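Local coordinates for protein mitochondrial association factor 1 (Toxoplasma gondii, PDB 6BXS) that belongs to a parasite family linked to the association of host mitochondria with the vacuole, has a macro-domain-like fold, and has no settled role of its own, at residues Gly114-Val127 with Gly145-Thr157. Residues are numbered along the deposited sequence; the frame is centred on the assembly and turned at random.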
# COMPACT_ATOMS: atom_id res chain seq x y z
N GLY A 114 9.63 11.50 13.68
CA GLY A 114 10.59 10.93 14.60
C GLY A 114 10.93 11.82 15.78
O GLY A 114 11.47 11.37 16.78
N ARG A 115 10.60 13.11 15.66
CA ARG A 115 10.89 14.06 16.72
C ARG A 115 9.93 13.92 17.90
O ARG A 115 10.25 14.32 19.01
CB ARG A 115 10.84 15.49 16.17
CG ARG A 115 11.32 16.54 17.15
CD ARG A 115 11.41 17.91 16.50
NE ARG A 115 11.67 18.95 17.48
CZ ARG A 115 11.68 20.25 17.21
NH1 ARG A 115 11.45 20.68 15.98
NH2 ARG A 115 11.92 21.13 18.18
N PHE A 116 8.75 13.34 17.64
CA PHE A 116 7.73 13.20 18.69
C PHE A 116 7.11 11.80 18.75
O PHE A 116 6.21 11.56 19.56
CB PHE A 116 6.63 14.23 18.48
CG PHE A 116 5.87 14.07 17.19
CD1 PHE A 116 4.82 13.17 17.10
CD2 PHE A 116 6.19 14.82 16.08
CE1 PHE A 116 4.11 13.02 15.92
CE2 PHE A 116 5.49 14.68 14.90
CZ PHE A 116 4.45 13.77 14.82
N SER A 117 7.58 10.89 17.90
CA SER A 117 7.04 9.53 17.86
C SER A 117 8.08 8.49 18.26
O SER A 117 9.28 8.70 18.09
CB SER A 117 6.51 9.21 16.46
OG SER A 117 5.96 7.90 16.42
N ARG A 118 7.60 7.36 18.78
CA ARG A 118 8.47 6.22 19.09
C ARG A 118 8.35 5.16 18.01
O ARG A 118 9.10 4.18 18.01
CB ARG A 118 8.10 5.62 20.45
CG ARG A 118 7.79 6.63 21.55
CD ARG A 118 8.40 6.21 22.88
NE ARG A 118 7.77 6.88 24.02
CZ ARG A 118 6.88 6.32 24.83
NH1 ARG A 118 6.49 5.06 24.66
NH2 ARG A 118 6.38 7.02 25.84
N VAL A 119 7.41 5.36 17.09
CA VAL A 119 7.12 4.38 16.05
C VAL A 119 7.67 4.82 14.69
O VAL A 119 8.35 4.05 14.01
CB VAL A 119 5.60 4.15 15.92
CG1 VAL A 119 5.28 3.23 14.75
CG2 VAL A 119 5.04 3.57 17.22
N PHE A 120 7.36 6.05 14.31
CA PHE A 120 7.70 6.57 12.99
C PHE A 120 8.89 7.53 13.04
O PHE A 120 8.89 8.48 13.82
CB PHE A 120 6.50 7.27 12.37
CG PHE A 120 5.26 6.42 12.33
CD1 PHE A 120 5.14 5.40 11.42
CD2 PHE A 120 4.22 6.66 13.22
CE1 PHE A 120 4.00 4.61 11.38
CE2 PHE A 120 3.08 5.87 13.18
CZ PHE A 120 2.97 4.85 12.26
N ALA A 121 9.89 7.26 12.21
CA ALA A 121 11.06 8.13 12.10
C ALA A 121 10.76 9.34 11.22
O ALA A 121 11.16 10.46 11.53
CB ALA A 121 12.24 7.35 11.54
N ARG A 122 10.07 9.08 10.11
CA ARG A 122 9.68 10.14 9.20
C ARG A 122 8.45 9.70 8.42
O ARG A 122 8.30 8.51 8.13
CB ARG A 122 10.82 10.50 8.25
CG ARG A 122 10.69 11.87 7.63
CD ARG A 122 12.04 12.48 7.34
NE ARG A 122 11.94 13.90 7.00
CZ ARG A 122 12.36 14.91 7.77
NH1 ARG A 122 12.94 14.69 8.94
NH2 ARG A 122 12.21 16.16 7.34
N SER A 123 7.57 10.64 8.10
CA SER A 123 6.29 10.33 7.48
C SER A 123 6.01 11.20 6.27
O SER A 123 6.23 12.41 6.29
CB SER A 123 5.16 10.48 8.50
OG SER A 123 5.38 9.63 9.62
N PHE A 124 5.52 10.56 5.21
CA PHE A 124 5.24 11.23 3.94
C PHE A 124 3.80 10.99 3.52
O PHE A 124 3.16 10.06 4.01
CB PHE A 124 6.19 10.72 2.85
CG PHE A 124 7.65 10.88 3.18
CD1 PHE A 124 8.28 10.01 4.05
CD2 PHE A 124 8.39 11.90 2.60
CE1 PHE A 124 9.62 10.16 4.35
CE2 PHE A 124 9.74 12.05 2.89
CZ PHE A 124 10.35 11.18 3.76
N ALA A 125 3.31 11.82 2.61
CA ALA A 125 2.00 11.60 2.02
C ALA A 125 1.97 12.12 0.58
O ALA A 125 2.77 12.96 0.19
CB ALA A 125 0.92 12.27 2.84
N TYR A 126 1.02 11.61 -0.19
CA TYR A 126 0.92 11.91 -1.62
C TYR A 126 -0.46 11.53 -2.12
O TYR A 126 -0.96 10.44 -1.82
CB TYR A 126 2.01 11.15 -2.39
CG TYR A 126 2.02 11.34 -3.90
CD1 TYR A 126 1.08 10.70 -4.70
CD2 TYR A 126 2.98 12.12 -4.51
CE1 TYR A 126 1.09 10.86 -6.08
CE2 TYR A 126 3.00 12.29 -5.89
CZ TYR A 126 2.06 11.65 -6.67
OH TYR A 126 2.07 11.81 -8.03
N VAL A 127 -1.10 12.44 -2.85
CA VAL A 127 -2.35 12.13 -3.54
C VAL A 127 -2.25 12.54 -5.00
O VAL A 127 -1.80 13.63 -5.32
CB VAL A 127 -3.57 12.84 -2.90
CG1 VAL A 127 -3.95 12.16 -1.59
CG2 VAL A 127 -3.30 14.32 -2.69
N GLY A 145 -7.72 7.19 -2.05
CA GLY A 145 -6.59 7.62 -2.85
C GLY A 145 -5.47 8.21 -2.01
O GLY A 145 -4.37 8.45 -2.50
N ALA A 146 -5.76 8.45 -0.73
CA ALA A 146 -4.75 8.96 0.19
C ALA A 146 -3.67 7.91 0.38
O ALA A 146 -3.96 6.77 0.75
CB ALA A 146 -5.38 9.33 1.52
N THR A 147 -2.42 8.30 0.14
CA THR A 147 -1.29 7.39 0.24
C THR A 147 -0.21 7.97 1.16
O THR A 147 0.20 9.11 0.99
CB THR A 147 -0.67 7.09 -1.14
OG1 THR A 147 -1.68 6.54 -2.00
CG2 THR A 147 0.48 6.11 -1.02
N PHE A 148 0.23 7.15 2.11
CA PHE A 148 1.24 7.56 3.07
C PHE A 148 2.45 6.63 2.99
O PHE A 148 2.31 5.45 2.67
CB PHE A 148 0.67 7.57 4.48
CG PHE A 148 -0.63 8.33 4.60
CD1 PHE A 148 -1.84 7.69 4.42
CD2 PHE A 148 -0.62 9.69 4.87
CE1 PHE A 148 -3.03 8.38 4.52
CE2 PHE A 148 -1.81 10.39 4.97
CZ PHE A 148 -3.01 9.74 4.80
N LEU A 149 3.63 7.17 3.28
CA LEU A 149 4.86 6.39 3.34
C LEU A 149 5.59 6.73 4.64
O LEU A 149 5.83 7.91 4.93
CB LEU A 149 5.74 6.68 2.12
CG LEU A 149 6.92 5.75 1.86
CD1 LEU A 149 7.32 5.81 0.39
CD2 LEU A 149 8.11 6.09 2.74
N HIS A 150 5.94 5.71 5.41
CA HIS A 150 6.58 5.90 6.71
C HIS A 150 7.92 5.18 6.80
O HIS A 150 8.02 4.00 6.47
CB HIS A 150 5.67 5.41 7.84
CG HIS A 150 4.31 6.02 7.85
ND1 HIS A 150 4.07 7.29 8.34
CD2 HIS A 150 3.11 5.54 7.46
CE1 HIS A 150 2.78 7.56 8.23
NE2 HIS A 150 2.18 6.52 7.70
N ILE A 151 8.94 5.90 7.25
CA ILE A 151 10.18 5.28 7.68
C ILE A 151 10.03 4.93 9.16
O ILE A 151 9.90 5.82 9.99
CB ILE A 151 11.40 6.19 7.47
CG1 ILE A 151 11.48 6.64 6.01
CG2 ILE A 151 12.67 5.46 7.88
CD1 ILE A 151 12.63 7.58 5.71
N LEU A 152 10.05 3.64 9.47
CA LEU A 152 9.87 3.18 10.83
C LEU A 152 11.15 3.31 11.64
O LEU A 152 12.25 3.20 11.10
CB LEU A 152 9.40 1.72 10.84
CG LEU A 152 8.06 1.43 10.16
CD1 LEU A 152 7.82 -0.07 10.09
CD2 LEU A 152 6.91 2.13 10.88
N LYS A 153 11.01 3.56 12.94
CA LYS A 153 12.16 3.59 13.83
C LYS A 153 12.71 2.17 13.96
O LYS A 153 11.97 1.20 13.78
CB LYS A 153 11.80 4.16 15.20
CG LYS A 153 11.21 5.57 15.16
CD LYS A 153 11.25 6.22 16.53
CE LYS A 153 12.41 7.20 16.65
NZ LYS A 153 12.10 8.51 16.02
N PRO A 154 14.01 2.04 14.29
CA PRO A 154 14.63 0.71 14.38
C PRO A 154 13.94 -0.20 15.39
O PRO A 154 13.97 -1.42 15.24
CB PRO A 154 16.06 1.02 14.83
CG PRO A 154 16.30 2.42 14.40
CD PRO A 154 14.99 3.12 14.53
N GLU A 155 13.31 0.38 16.41
CA GLU A 155 12.75 -0.41 17.49
C GLU A 155 11.35 -0.96 17.17
O GLU A 155 10.76 -1.65 18.00
CB GLU A 155 12.69 0.40 18.78
CG GLU A 155 14.03 0.96 19.24
CD GLU A 155 14.40 2.26 18.54
OE1 GLU A 155 13.70 2.66 17.59
OE2 GLU A 155 15.41 2.88 18.95
N VAL A 156 10.83 -0.66 15.99
CA VAL A 156 9.58 -1.26 15.52
C VAL A 156 9.75 -1.86 14.12
O VAL A 156 8.78 -2.27 13.49
CB VAL A 156 8.42 -0.24 15.49
CG1 VAL A 156 8.24 0.39 16.86
CG2 VAL A 156 8.66 0.83 14.44
N THR A 157 10.99 -1.92 13.65
CA THR A 157 11.28 -2.45 12.32
C THR A 157 11.12 -3.98 12.31
O THR A 157 11.82 -4.67 13.05
CB THR A 157 12.71 -2.09 11.88
OG1 THR A 157 12.87 -0.67 11.90
CG2 THR A 157 13.00 -2.62 10.48
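Two successive backbone amides grip Ile151 O: Ala121 N at 2.6 Å, nearly in line with the carbonyl, and Arg122 N at 3.3 Å, in the carbonyl plane on a lone pair. This doubling is a classic beta bulge; past it, strands 122-126 and 147-152 pair antiparallel as far as Tyr126 and Thr147. On one face Ser123 OG meets His150 ND1 at the imidazole edge, 3.0 Å away and in the ring plane. Ser113 also bonds that hydroxyl and Gln94 of helix 83-103 takes His150 NE2, so both ring nitrogens are engaged and the imidazole's rotation is fixed. Phe120 CE1 lies 3.8 Å above one face of the imidazole, the two planes inclined at 39°. The strands belong to the mixed sheet of the macro-domain-like fold, here sandwiched between helices 83-103 and 179-202. Toward the latter, Phe124 and Leu149 run side by side, with Tyr200 edge-to-face against the phenylalanine. On the other side of the bulge, before Ala121 in the chain, Lys153 N bonds Val119 O at 2.9 Å, almost straight at the hydrogen. The lysine chain, bent at chi3 (101°) and chi4 (80°), passes Arg118 O with CD and curls round so that NZ donates to Gly114 O, 3.0 Å away.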